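Local coordinates for protein aryl acylamidase (bacterium CSBL00001, PDB 4YJ6) that probably hydrolyses the amide bond of N-acylated aromatic amines, as an aryl acylamidase of the amidase signature family, at residues 133-138 / 350-355; 191-196 / 397-402; 201-206 / 463-468; 237-242 / 255-260; 284-289 / 449-454. All blocks are in the same frame, centred on the assembly; numbering follows the deposited sequence.

Contact 1: 133-138 / 350-355; sequences SPVYGF and ADIPDA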
# COMPACT_ATOMS: atom_id res chain seq x y z
N SER A 133 8.17 -5.40 -5.63
CA SER A 133 7.65 -4.12 -6.14
C SER A 133 8.14 -4.00 -7.58
O SER A 133 9.18 -4.56 -7.93
CB SER A 133 8.22 -2.95 -5.27
OG SER A 133 8.01 -1.65 -5.86
N PRO A 134 7.40 -3.25 -8.43
CA PRO A 134 7.92 -2.83 -9.73
C PRO A 134 9.07 -1.84 -9.56
O PRO A 134 9.24 -1.21 -8.50
CB PRO A 134 6.73 -2.10 -10.37
CG PRO A 134 6.03 -1.47 -9.17
CD PRO A 134 6.11 -2.59 -8.12
N VAL A 135 9.87 -1.69 -10.61
CA VAL A 135 11.06 -0.86 -10.55
C VAL A 135 10.70 0.56 -10.15
O VAL A 135 9.84 1.18 -10.75
CB VAL A 135 11.81 -0.86 -11.92
CG1 VAL A 135 12.89 0.23 -11.95
CG2 VAL A 135 12.39 -2.28 -12.22
N TYR A 136 11.38 1.06 -9.12
CA TYR A 136 11.18 2.43 -8.61
C TYR A 136 9.72 2.71 -8.25
O TYR A 136 9.32 3.88 -8.13
CB TYR A 136 11.70 3.47 -9.63
CG TYR A 136 13.18 3.81 -9.48
CD1 TYR A 136 13.65 4.38 -8.32
CD2 TYR A 136 14.11 3.55 -10.51
CE1 TYR A 136 15.00 4.71 -8.16
CE2 TYR A 136 15.45 3.87 -10.37
CZ TYR A 136 15.89 4.44 -9.19
OH TYR A 136 17.21 4.77 -9.00
N GLY A 137 8.94 1.66 -8.00
CA GLY A 137 7.52 1.83 -7.67
C GLY A 137 6.68 2.41 -8.81
O GLY A 137 5.54 2.78 -8.59
N PHE A 138 7.23 2.47 -10.03
CA PHE A 138 6.68 3.41 -11.03
C PHE A 138 5.59 2.75 -11.90
O PHE A 138 5.64 2.77 -13.14
CB PHE A 138 7.82 4.03 -11.88
CG PHE A 138 7.56 5.46 -12.33
CD1 PHE A 138 6.63 5.74 -13.32
CD2 PHE A 138 8.28 6.51 -11.81
CE1 PHE A 138 6.40 7.08 -13.74
CE2 PHE A 138 8.04 7.84 -12.21
CZ PHE A 138 7.09 8.10 -13.19
N ALA A 350 19.32 -1.53 -19.33
CA ALA A 350 18.25 -2.49 -19.59
C ALA A 350 17.42 -2.76 -18.33
O ALA A 350 16.32 -3.28 -18.43
CB ALA A 350 18.82 -3.81 -20.12
N ASP A 351 17.97 -2.41 -17.16
CA ASP A 351 17.25 -2.68 -15.90
C ASP A 351 16.09 -1.69 -15.66
O ASP A 351 15.24 -1.92 -14.78
CB ASP A 351 18.20 -2.63 -14.71
CG ASP A 351 19.26 -3.74 -14.75
OD1 ASP A 351 19.22 -4.60 -15.67
OD2 ASP A 351 20.11 -3.73 -13.84
N ILE A 352 16.06 -0.61 -16.42
CA ILE A 352 15.01 0.39 -16.31
C ILE A 352 14.00 0.23 -17.45
O ILE A 352 14.39 0.23 -18.61
CB ILE A 352 15.60 1.83 -16.41
CG1 ILE A 352 16.69 2.05 -15.34
CG2 ILE A 352 14.50 2.88 -16.27
CD1 ILE A 352 16.18 1.94 -13.86
N PRO A 353 12.70 0.12 -17.12
CA PRO A 353 11.68 -0.00 -18.18
C PRO A 353 11.70 1.20 -19.10
O PRO A 353 11.92 2.32 -18.63
CB PRO A 353 10.37 -0.01 -17.39
CG PRO A 353 10.70 -0.50 -16.06
CD PRO A 353 12.11 -0.03 -15.77
N ASP A 354 11.46 1.00 -20.39
CA ASP A 354 11.42 2.11 -21.32
C ASP A 354 10.43 3.20 -20.88
O ASP A 354 10.72 4.38 -21.03
CB ASP A 354 11.03 1.62 -22.72
CG ASP A 354 12.17 0.88 -23.43
OD1 ASP A 354 13.30 0.82 -22.88
OD2 ASP A 354 11.93 0.38 -24.55
N ALA A 355 9.26 2.81 -20.37
CA ALA A 355 8.21 3.76 -19.99
C ALA A 355 8.66 4.67 -18.86
O ALA A 355 8.27 5.82 -18.77
CB ALA A 355 6.92 3.02 -19.58
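Val-135 overlaps the ring of Pro-353, its CG1 methyl lying 3.9 Å from Pro-353 CD. With this methyl anti to the backbone N (chi1 168°), the two branches of the valine are divided between neighbouring partners. CG1 also faces the tip of Ile-352, whose side chain crosses that of the valine at about a right angle, whereas CG2 sits 3.8 Å from the backbone oxygen Asp-351 O. Ile-352 CD1 serves two neighbours at once: besides the valine it meets Tyr-136, 4.1 Å from CE2 and near the plane of the phenol ring, so the isoleucine reaches the ring at its edge. No hydrogen bond joins the two segments; the side-chain contacts are between carbon atoms, with Asp-351 O the one polar atom among the close contacts. The contact belongs to the amidase signature fold, where it joins the loop following strand 126-131 to the start of helix 354-363, with Pro-353 as the N-cap residue. The loop is kept compact from within. Gly-137 N donates to Pro-134 O at 2.9 Å, and Ser-133 OG binds the same oxygen in the carbonyl plane, on a lone pair. One residue further on, Phe-138 N donates to Val-135 O at 3.0 Å, which fixes the backbone from which the valine projects. The polar ends are held outside the two segments: Tyr-136 OH is hydrogen-bonded to Ser-333 of helix 315-339, and Asp-351 OD2 accepts from the backbone N of Ala-102. The ring of Phe-138 meets that of Trp-359 on helix 354-363.

Contact 2: 191-196 / 397-402; sequences PAAWTN and APTLAC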
# COMPACT_ATOMS: atom_id res chain seq x y z
N PRO A 191 -3.02 -2.40 -4.69
CA PRO A 191 -3.04 -3.87 -4.67
C PRO A 191 -4.02 -4.42 -3.67
O PRO A 191 -4.48 -5.55 -3.86
CB PRO A 191 -1.58 -4.22 -4.32
CG PRO A 191 -1.10 -3.03 -3.52
CD PRO A 191 -1.75 -1.85 -4.20
N ALA A 192 -4.33 -3.66 -2.60
CA ALA A 192 -5.37 -4.11 -1.69
C ALA A 192 -6.71 -4.28 -2.46
O ALA A 192 -7.40 -5.30 -2.32
CB ALA A 192 -5.56 -3.09 -0.55
N ALA A 193 -7.05 -3.27 -3.27
CA ALA A 193 -8.31 -3.27 -4.04
C ALA A 193 -8.36 -4.51 -4.94
O ALA A 193 -9.40 -5.18 -5.04
CB ALA A 193 -8.38 -2.00 -4.91
N TRP A 194 -7.26 -4.82 -5.62
CA TRP A 194 -7.28 -5.99 -6.51
C TRP A 194 -7.19 -7.35 -5.80
O TRP A 194 -7.27 -8.36 -6.47
CB TRP A 194 -6.14 -5.90 -7.53
CG TRP A 194 -6.42 -4.99 -8.70
CD1 TRP A 194 -7.55 -4.23 -8.92
CD2 TRP A 194 -5.56 -4.75 -9.82
NE1 TRP A 194 -7.43 -3.54 -10.11
CE2 TRP A 194 -6.24 -3.85 -10.69
CE3 TRP A 194 -4.30 -5.24 -10.20
CZ2 TRP A 194 -5.68 -3.39 -11.88
CZ3 TRP A 194 -3.74 -4.79 -11.40
CH2 TRP A 194 -4.43 -3.86 -12.22
N THR A 195 -6.96 -7.38 -4.49
CA THR A 195 -6.76 -8.66 -3.77
C THR A 195 -7.70 -8.86 -2.58
O THR A 195 -7.47 -9.75 -1.76
CB THR A 195 -5.30 -8.82 -3.26
OG1 THR A 195 -5.00 -7.73 -2.39
CG2 THR A 195 -4.34 -8.83 -4.42
N ASN A 196 -8.77 -8.07 -2.48
CA ASN A 196 -9.75 -8.28 -1.41
C ASN A 196 -9.10 -8.08 -0.05
O ASN A 196 -9.47 -8.73 0.90
CB ASN A 196 -10.37 -9.72 -1.47
CG ASN A 196 -11.66 -9.83 -0.70
OD1 ASN A 196 -12.63 -9.13 -1.01
ND2 ASN A 196 -11.71 -10.73 0.28
N ALA A 397 -15.43 6.58 -3.09
CA ALA A 397 -15.16 6.47 -4.53
C ALA A 397 -14.69 5.06 -4.79
O ALA A 397 -14.36 4.35 -3.85
CB ALA A 397 -14.06 7.51 -4.95
N PRO A 398 -14.67 4.61 -6.05
CA PRO A 398 -13.98 3.34 -6.31
C PRO A 398 -12.49 3.57 -6.08
O PRO A 398 -11.99 4.64 -6.41
CB PRO A 398 -14.23 3.07 -7.82
CG PRO A 398 -15.31 4.10 -8.25
CD PRO A 398 -15.12 5.28 -7.29
N THR A 399 -11.78 2.58 -5.55
CA THR A 399 -10.33 2.75 -5.40
C THR A 399 -9.66 2.92 -6.76
O THR A 399 -8.78 3.75 -6.91
CB THR A 399 -9.75 1.52 -4.69
OG1 THR A 399 -10.50 1.32 -3.50
CG2 THR A 399 -8.24 1.69 -4.36
N LEU A 400 -10.10 2.11 -7.74
CA LEU A 400 -9.45 2.02 -9.03
C LEU A 400 -10.47 2.07 -10.16
O LEU A 400 -11.63 1.72 -9.98
CB LEU A 400 -8.72 0.70 -9.17
CG LEU A 400 -7.70 0.44 -8.07
CD1 LEU A 400 -7.14 -0.97 -8.23
CD2 LEU A 400 -6.61 1.50 -8.19
N ALA A 401 -9.99 2.47 -11.34
CA ALA A 401 -10.88 2.61 -12.51
C ALA A 401 -11.06 1.31 -13.29
O ALA A 401 -11.90 1.28 -14.22
CB ALA A 401 -10.31 3.66 -13.43
N CYS A 402 -10.29 0.27 -12.98
CA CYS A 402 -10.38 -0.99 -13.73
C CYS A 402 -10.05 -2.20 -12.86
O CYS A 402 -9.48 -2.08 -11.77
CB CYS A 402 -9.43 -0.97 -14.94
SG CYS A 402 -7.66 -0.75 -14.51
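Leu-400 drives its CD1 methyl into the angle between Ala-193 and Trp-194, and this is where the contact is tightest. The methyl lies 3.2 Å from Trp-194 NE1 and 3.7 Å from Ala-193 CB, its side chain crossing the indole at about a right angle. Ala-193 CB is held from a second direction by Thr-399 CG2, also at 3.7 Å, so that a single small side chain of the helix fills the gap between two residues of the partner segment. With Thr-399 OG1 beside the backbone N (chi1 -52°) and turned to Ser-445, CG2 falls anti to that N and meets the alanine. Beside this packing lies a polar bond. Trp-194 NE1 donates to Cys-402 O at 3.0 Å and 161°; the oxygen sits at the edge of the indole, in its plane, and the donor is tilted somewhat from the carbonyl plane. The looser part is the benzo side of the indole, where CZ2 is 4.2 Å from Cys-402 SG, although the whole contact is buried and has no solvent side. A leucine in place of Trp-194 would probably leave Cys-402 O without its indole donor, open a gap beside Leu-400 CD1, and take from Trp-430 the nearly parallel ring it meets. In the amidase fold, the contact sets helix 190-195 against the loop leaving strand 394-398. Helix 165-172 packs on Pro-191 and Thr-195, strand 443-451 meets Ala-193 through Ser-445, and helix 284-299 touches Pro-398.

Contact 3: 201-206 / 463-468; sequences QPSIGR and DRQADL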
# COMPACT_ATOMS: atom_id res chain seq x y z
N GLN A 201 -4.01 3.98 4.13
CA GLN A 201 -3.06 5.06 3.79
C GLN A 201 -3.29 6.22 4.78
O GLN A 201 -4.30 6.93 4.70
CB GLN A 201 -3.26 5.51 2.32
CG GLN A 201 -2.44 6.79 1.94
CD GLN A 201 -3.37 7.98 1.79
OE1 GLN A 201 -4.31 7.92 0.98
NE2 GLN A 201 -3.15 9.03 2.56
N PRO A 202 -2.35 6.41 5.71
CA PRO A 202 -2.59 7.39 6.78
C PRO A 202 -2.49 8.83 6.31
O PRO A 202 -1.94 9.12 5.24
CB PRO A 202 -1.43 7.12 7.80
CG PRO A 202 -0.69 5.95 7.29
CD PRO A 202 -1.04 5.75 5.82
N SER A 203 -2.99 9.76 7.14
CA SER A 203 -2.82 11.18 6.88
C SER A 203 -1.35 11.51 6.72
O SER A 203 -0.53 10.93 7.42
CB SER A 203 -3.33 11.98 8.11
OG SER A 203 -4.73 11.79 8.27
N ILE A 204 -1.02 12.52 5.91
CA ILE A 204 0.39 12.93 5.88
C ILE A 204 0.83 13.35 7.31
O ILE A 204 0.13 14.05 8.04
CB ILE A 204 0.65 14.04 4.78
CG1 ILE A 204 2.15 14.39 4.72
CG2 ILE A 204 -0.18 15.33 5.09
CD1 ILE A 204 3.09 13.19 4.23
N GLY A 205 2.04 12.90 7.68
CA GLY A 205 2.58 13.18 9.01
C GLY A 205 2.17 12.22 10.10
O GLY A 205 2.70 12.31 11.21
N ARG A 206 1.20 11.35 9.84
CA ARG A 206 0.72 10.41 10.85
C ARG A 206 1.74 9.31 11.13
O ARG A 206 2.02 9.00 12.29
CB ARG A 206 -0.62 9.79 10.37
CG ARG A 206 -1.27 8.83 11.38
CD ARG A 206 -1.72 9.58 12.65
NE ARG A 206 -2.83 10.46 12.32
CZ ARG A 206 -3.11 11.61 12.94
NH1 ARG A 206 -2.36 12.08 13.92
NH2 ARG A 206 -4.19 12.30 12.56
N ASP A 463 -11.33 13.64 6.09
CA ASP A 463 -10.77 15.00 6.13
C ASP A 463 -9.31 14.88 6.55
O ASP A 463 -8.88 13.85 7.07
CB ASP A 463 -11.55 15.81 7.17
CG ASP A 463 -11.30 17.30 7.10
OD1 ASP A 463 -10.66 17.81 6.16
OD2 ASP A 463 -11.81 17.97 8.03
N ARG A 464 -8.54 15.94 6.32
CA ARG A 464 -7.16 15.93 6.83
C ARG A 464 -7.13 15.53 8.29
O ARG A 464 -7.88 16.05 9.11
CB ARG A 464 -6.50 17.32 6.61
CG ARG A 464 -6.24 17.65 5.11
CD ARG A 464 -4.97 16.95 4.50
NE ARG A 464 -3.77 17.41 5.17
CZ ARG A 464 -2.69 17.95 4.63
NH1 ARG A 464 -2.45 18.09 3.31
NH2 ARG A 464 -1.76 18.30 5.46
N GLN A 465 -6.23 14.59 8.61
CA GLN A 465 -6.00 14.10 9.99
C GLN A 465 -7.17 13.33 10.60
O GLN A 465 -7.14 13.02 11.80
CB GLN A 465 -5.48 15.22 10.91
CG GLN A 465 -3.96 15.44 10.67
CD GLN A 465 -3.50 16.77 11.21
OE1 GLN A 465 -3.21 16.91 12.39
NE2 GLN A 465 -3.47 17.77 10.35
N ALA A 466 -8.16 12.97 9.78
CA ALA A 466 -9.30 12.22 10.30
C ALA A 466 -9.13 10.71 10.09
O ALA A 466 -10.04 10.00 9.65
CB ALA A 466 -10.64 12.73 9.66
N ASP A 467 -7.95 10.21 10.44
CA ASP A 467 -7.69 8.78 10.34
C ASP A 467 -8.73 7.95 11.09
O ASP A 467 -9.14 6.89 10.61
CB ASP A 467 -6.33 8.44 10.94
CG ASP A 467 -5.19 9.19 10.27
OD1 ASP A 467 -5.14 10.42 10.44
OD2 ASP A 467 -4.40 8.54 9.54
N LEU A 468 -9.14 8.41 12.27
CA LEU A 468 -10.07 7.56 13.05
C LEU A 468 -11.44 7.51 12.35
O LEU A 468 -12.12 6.49 12.42
CB LEU A 468 -10.24 8.11 14.48
CG LEU A 468 -8.97 8.06 15.34
CD1 LEU A 468 -9.24 8.34 16.83
CD2 LEU A 468 -8.31 6.76 15.19
O HOH W 1 -3.74 14.74 14.10
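With CG set anti to its carbonyl carbon (chi1 -59°), Asp-467 turns its carboxylate from the first turn of helix 467-480 onto Ser-203 and Arg-206. The arginine comes to meet it by starting out extended (chi1 -177°) and then bending at chi2 and chi3, which brings its guanidinium side-on to the acid. Both NE and NH2 of Arg-206 lie 3.0 Å from Asp-467 OD1, forming a salt bridge in which two nitrogens grip one oxygen. That oxygen lies in the guanidinium plane, yet the arginine approaches it from above the carboxylate plane. Ser-203 OG adds a third bond to Asp-467 OD1, at 2.6 Å. The other oxygen, OD2, takes Ser-203 N at 3.0 Å in a nearly straight bond (170°) on the syn side. Each carboxylate oxygen therefore has a donor, and the adjoining helix N-terminus, together with the arginine, probably favours the ionised acid. Replacing Asp-467 by an alanine would probably leave Arg-206 without its charged mate, its guanidinium freer to turn, and Ser-203 N and OG without their acceptor. Toward the exterior, a water accepts from Arg-206 NH2 and donates to Gln-465 OE1 at 2.8 Å. Ile-204 CG2 lies over one face of the Arg-464 guanidinium, 3.4 Å from NH2; Arg-464 NH1 also reaches Ser-439 O. The type II turn from Asp-463 to Ala-466, leading from strand 454-462 into helix 467-480, is thus fastened to the loop leaving strand 198-201, with Met-238 of helix 231-241 packed against Pro-202 and Arg-206.

Contact 4: 237-242 / 255-260; sequences AMNVLH and KLDFTS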
# COMPACT_ATOMS: atom_id res chain seq x y z
N ALA A 237 -1.87 -2.34 13.88
CA ALA A 237 -0.64 -1.96 13.20
C ALA A 237 -0.45 -0.43 13.22
O ALA A 237 0.66 0.07 13.41
CB ALA A 237 -0.60 -2.47 11.77
N MSE A 238 -1.53 0.31 13.03
CA MSE A 238 -1.41 1.77 13.05
C MSE A 238 -1.06 2.28 14.43
O MSE A 238 -0.37 3.28 14.55
CB MSE A 238 -2.73 2.42 12.58
CG MSE A 238 -2.94 2.28 11.09
SE MSE A 238 -1.46 3.06 10.10
CE MSE A 238 -1.47 4.91 10.78
N ASN A 239 -1.53 1.63 15.48
CA ASN A 239 -1.12 2.04 16.82
C ASN A 239 0.39 1.93 17.01
O ASN A 239 0.97 2.72 17.74
CB ASN A 239 -1.84 1.22 17.89
CG ASN A 239 -3.18 1.82 18.26
OD1 ASN A 239 -3.52 2.92 17.82
ND2 ASN A 239 -3.91 1.14 19.12
N VAL A 240 1.01 0.97 16.33
CA VAL A 240 2.45 0.84 16.35
C VAL A 240 3.13 1.84 15.41
O VAL A 240 4.13 2.44 15.77
CB VAL A 240 2.86 -0.61 15.99
CG1 VAL A 240 4.44 -0.76 15.73
CG2 VAL A 240 2.44 -1.55 17.13
N LEU A 241 2.59 1.99 14.21
CA LEU A 241 3.30 2.72 13.14
C LEU A 241 3.23 4.22 13.34
O LEU A 241 4.20 4.92 13.03
CB LEU A 241 2.68 2.39 11.76
CG LEU A 241 3.02 0.96 11.27
CD1 LEU A 241 2.17 0.62 10.04
CD2 LEU A 241 4.53 0.83 10.94
N HIS A 242 2.10 4.74 13.80
CA HIS A 242 1.96 6.21 13.85
C HIS A 242 2.81 6.79 14.98
O HIS A 242 3.21 6.09 15.93
CB HIS A 242 0.49 6.64 13.98
CG HIS A 242 0.01 6.74 15.39
ND1 HIS A 242 -0.29 5.63 16.15
CD2 HIS A 242 -0.26 7.82 16.17
CE1 HIS A 242 -0.69 6.01 17.35
NE2 HIS A 242 -0.69 7.34 17.39
N LYS A 255 -0.83 11.60 19.58
CA LYS A 255 -0.94 10.19 19.88
C LYS A 255 -2.41 9.82 19.81
O LYS A 255 -3.26 10.51 20.40
CB LYS A 255 -0.42 9.88 21.28
CG LYS A 255 1.02 10.32 21.46
CD LYS A 255 1.54 9.97 22.84
CE LYS A 255 3.01 10.33 22.96
NZ LYS A 255 3.55 9.95 24.30
N LEU A 256 -2.70 8.75 19.07
CA LEU A 256 -4.09 8.28 18.90
C LEU A 256 -4.20 6.82 19.30
O LEU A 256 -3.21 6.09 19.31
CB LEU A 256 -4.49 8.36 17.42
CG LEU A 256 -4.48 9.75 16.80
CD1 LEU A 256 -4.80 9.63 15.29
CD2 LEU A 256 -5.51 10.64 17.51
N ASP A 257 -5.41 6.37 19.60
CA ASP A 257 -5.66 4.95 19.72
C ASP A 257 -6.62 4.58 18.59
O ASP A 257 -7.81 4.83 18.65
CB ASP A 257 -6.25 4.61 21.10
CG ASP A 257 -6.69 3.17 21.21
OD1 ASP A 257 -6.39 2.38 20.31
OD2 ASP A 257 -7.36 2.82 22.22
N PHE A 258 -6.07 3.98 17.55
CA PHE A 258 -6.86 3.65 16.37
C PHE A 258 -7.95 2.63 16.70
O PHE A 258 -8.98 2.57 16.02
CB PHE A 258 -5.92 3.08 15.29
CG PHE A 258 -5.18 4.15 14.52
CD1 PHE A 258 -4.15 4.88 15.11
CD2 PHE A 258 -5.55 4.43 13.21
CE1 PHE A 258 -3.47 5.89 14.38
CE2 PHE A 258 -4.88 5.41 12.45
CZ PHE A 258 -3.84 6.15 13.06
N THR A 259 -7.72 1.79 17.71
CA THR A 259 -8.74 0.77 18.03
C THR A 259 -9.99 1.40 18.63
O THR A 259 -11.05 0.77 18.65
CB THR A 259 -8.20 -0.36 18.98
OG1 THR A 259 -7.95 0.18 20.27
CG2 THR A 259 -6.93 -0.98 18.41
N SER A 260 -9.87 2.62 19.13
CA SER A 260 -11.00 3.28 19.78
C SER A 260 -12.12 3.60 18.78
O SER A 260 -13.26 3.80 19.17
CB SER A 260 -10.57 4.55 20.52
OG SER A 260 -10.24 5.61 19.61
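Asn-239 bridges to the loop 255-260 with both ends of its amide, in a part of the amidase fold where the last turn of helix 231-241 meets a returning chain built round an Asx turn at Asp-257. Its OD1 accepts from Phe-258 N at 2.8 Å (163°). Its ND2 donates almost straight to Asp-257 OD1 at 3.0 Å (172°), from above the carboxylate plane. The ring of Phe-258 packs beside this amide. Met-238, here as selenomethionine, stands over the face of the phenyl ring with CB 3.5 Å from the ring centroid, a CH-pi contact, and folds its chain round so that CE comes within 3.5 Å of Phe-258 CZ. The selenium itself lies obliquely to the ring, in a Met-aromatic contact. His-242 completes the first shell: NE2 accepts from Leu-256 N at 3.0 Å, and Phe-258 CE1 lies over one face of the imidazole near its rim. The next shell fixes these groups. Asp-257 OD1 is gripped by three donors, for besides the asparagine amide it takes Thr-259 N, which closes the Asx turn, and Thr-259 OG1 at 2.7 Å. Helix 467-480 covers Phe-258 with Leu-468 and Ile-471. With CG of His-242 between the backbone N and the carbonyl carbon (chi1 88°), the ring folds back along its own helix, and the bonds at its two nitrogens fix its rotation. There ND1 donates to Met-238 O at 2.8 Å, an oxygen that His-242 N also reaches, from the opposite face of the carbonyl plane.

Contact 5: 284-289 / 449-454; sequences QEIQDL and GLIDGL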
# COMPACT_ATOMS: atom_id res chain seq x y z
N GLN A 284 -17.84 0.28 -16.05
CA GLN A 284 -19.18 0.41 -15.53
C GLN A 284 -19.47 -0.57 -14.38
O GLN A 284 -20.17 -0.22 -13.44
CB GLN A 284 -20.19 0.18 -16.68
CG GLN A 284 -21.59 0.44 -16.25
CD GLN A 284 -21.80 1.89 -15.85
OE1 GLN A 284 -21.50 2.81 -16.63
NE2 GLN A 284 -22.33 2.10 -14.66
N GLU A 285 -18.96 -1.79 -14.47
CA GLU A 285 -19.22 -2.78 -13.42
C GLU A 285 -18.68 -2.32 -12.04
O GLU A 285 -19.25 -2.62 -10.99
CB GLU A 285 -18.60 -4.14 -13.76
CG GLU A 285 -19.17 -4.77 -15.02
CD GLU A 285 -18.53 -4.26 -16.33
OE1 GLU A 285 -17.55 -3.45 -16.32
OE2 GLU A 285 -19.03 -4.69 -17.39
N ILE A 286 -17.57 -1.61 -12.09
CA ILE A 286 -16.97 -1.06 -10.86
C ILE A 286 -17.85 0.08 -10.35
O ILE A 286 -18.21 0.12 -9.17
CB ILE A 286 -15.56 -0.56 -11.13
CG1 ILE A 286 -14.62 -1.77 -11.30
CG2 ILE A 286 -15.07 0.36 -9.94
CD1 ILE A 286 -13.19 -1.37 -11.71
N GLN A 287 -18.28 0.98 -11.24
CA GLN A 287 -19.21 2.03 -10.82
C GLN A 287 -20.45 1.44 -10.14
O GLN A 287 -20.88 1.90 -9.08
CB GLN A 287 -19.65 2.88 -12.00
CG GLN A 287 -18.53 3.59 -12.70
CD GLN A 287 -19.04 4.66 -13.67
OE1 GLN A 287 -19.96 5.42 -13.35
NE2 GLN A 287 -18.46 4.69 -14.87
N ASP A 288 -21.04 0.43 -10.76
CA ASP A 288 -22.24 -0.16 -10.17
C ASP A 288 -22.00 -0.78 -8.81
O ASP A 288 -22.85 -0.69 -7.90
CB ASP A 288 -22.83 -1.24 -11.10
CG ASP A 288 -23.35 -0.66 -12.41
OD1 ASP A 288 -23.52 0.58 -12.51
OD2 ASP A 288 -23.58 -1.48 -13.33
N LEU A 289 -20.86 -1.45 -8.66
CA LEU A 289 -20.54 -2.12 -7.41
C LEU A 289 -20.37 -1.08 -6.31
O LEU A 289 -20.80 -1.28 -5.19
CB LEU A 289 -19.25 -2.96 -7.57
CG LEU A 289 -18.82 -3.75 -6.35
CD1 LEU A 289 -19.81 -4.88 -6.05
CD2 LEU A 289 -17.37 -4.29 -6.57
N GLY A 449 -16.40 -6.30 -2.88
CA GLY A 449 -17.01 -7.46 -3.54
C GLY A 449 -16.20 -8.00 -4.70
O GLY A 449 -15.05 -7.61 -4.91
N LEU A 450 -16.79 -8.93 -5.46
CA LEU A 450 -16.12 -9.49 -6.63
C LEU A 450 -16.91 -9.19 -7.91
O LEU A 450 -18.14 -9.10 -7.89
CB LEU A 450 -16.01 -11.01 -6.53
CG LEU A 450 -15.38 -11.60 -5.29
CD1 LEU A 450 -15.48 -13.13 -5.37
CD2 LEU A 450 -13.91 -11.11 -5.15
N ILE A 451 -16.17 -9.00 -9.00
CA ILE A 451 -16.74 -8.85 -10.33
C ILE A 451 -16.08 -9.92 -11.16
O ILE A 451 -14.86 -9.94 -11.33
CB ILE A 451 -16.48 -7.43 -10.89
CG1 ILE A 451 -17.23 -6.41 -10.01
CG2 ILE A 451 -16.93 -7.32 -12.38
CD1 ILE A 451 -16.86 -4.95 -10.23
N ASP A 452 -16.90 -10.85 -11.66
CA ASP A 452 -16.37 -11.98 -12.43
C ASP A 452 -15.20 -12.66 -11.70
O ASP A 452 -14.19 -13.00 -12.31
CB ASP A 452 -15.92 -11.50 -13.80
CG ASP A 452 -15.79 -12.64 -14.82
OD1 ASP A 452 -16.36 -13.73 -14.58
OD2 ASP A 452 -15.12 -12.44 -15.87
N GLY A 453 -15.36 -12.86 -10.40
CA GLY A 453 -14.42 -13.65 -9.62
C GLY A 453 -13.20 -12.87 -9.11
O GLY A 453 -12.38 -13.43 -8.40
N LEU A 454 -13.09 -11.59 -9.47
CA LEU A 454 -11.92 -10.79 -9.10
C LEU A 454 -12.32 -9.62 -8.17
O LEU A 454 -13.41 -9.05 -8.27
CB LEU A 454 -11.22 -10.25 -10.34
CG LEU A 454 -10.57 -11.26 -11.27
CD1 LEU A 454 -9.90 -10.52 -12.42
CD2 LEU A 454 -9.57 -12.12 -10.48
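Glu-285 O accepts from Leu-289 N within the helix and also has Ile-451 CD1 against it, 3.4 Å away, so the methyl rests on a carbonyl engaged in its own turn. CG1 of the isoleucine is anti to the carbonyl carbon (chi1 -65°), and the extended chain beyond carries CD1 onto the helix backbone. The base of this side chain is fixed by a tight hairpin: Ile-451 N donates to Leu-454 O at 2.9 Å, and with the return bond from Leu-454 N to Ile-451 O it closes a type I' beta turn whose two central residues are Asp-452 and Gly-453. Three helix side chains meet the isoleucine. Leu-289 slides past it in the opposite direction, with CD2 3.8 Å from CD1. Glu-285 contributes only its base, CB standing 3.8 Å from Ile-451 CG2, while its carboxylate turns off from the strand. Ile-286, crossing at about a right angle, brings CG1 to 4.0 Å from CD1. Opposite Leu-289 the strand has Gly-449, where a CB would be crowded by Leu-289 CD1 and by the preceding carbonyl oxygen, and the missing side chain makes room for the leucine. Gln-284 NE2 donates to Asp-288 OD1 at 2.9 Å along the exposed side of the helix. The helix and strand segments run roughly antiparallel, at 156° with their axes 9.7 Å apart, so the start of helix 284-299 packs on the hairpin end of strands 443-451 and 454-462, where Leu-289 also touches Ala-456.

In the fold
The five contacts fall into two touching pairs and one outlier. Contacts 2 and 5, with centres 10 Å apart, reach the same eight-stranded sheet and touch through Ile-286 of contact 5, whose CD1 lies 3.4 Å from Cys-402 C. Contacts 3 and 4, 11 Å apart between centres, meet where Asp-467 CB comes to 3.7 Å from Phe-258 CE2 and where Arg-206 packs on Leu-256. Contact 4 is nested in the chain loop closed by contact 3. Contact 1 stands alone, about 34 Å from contact 4 between centres and across the middle of the chain; a phosphate ion, probably from the crystallisation liquor, lies about 3 Å from its Asp-351 side chain.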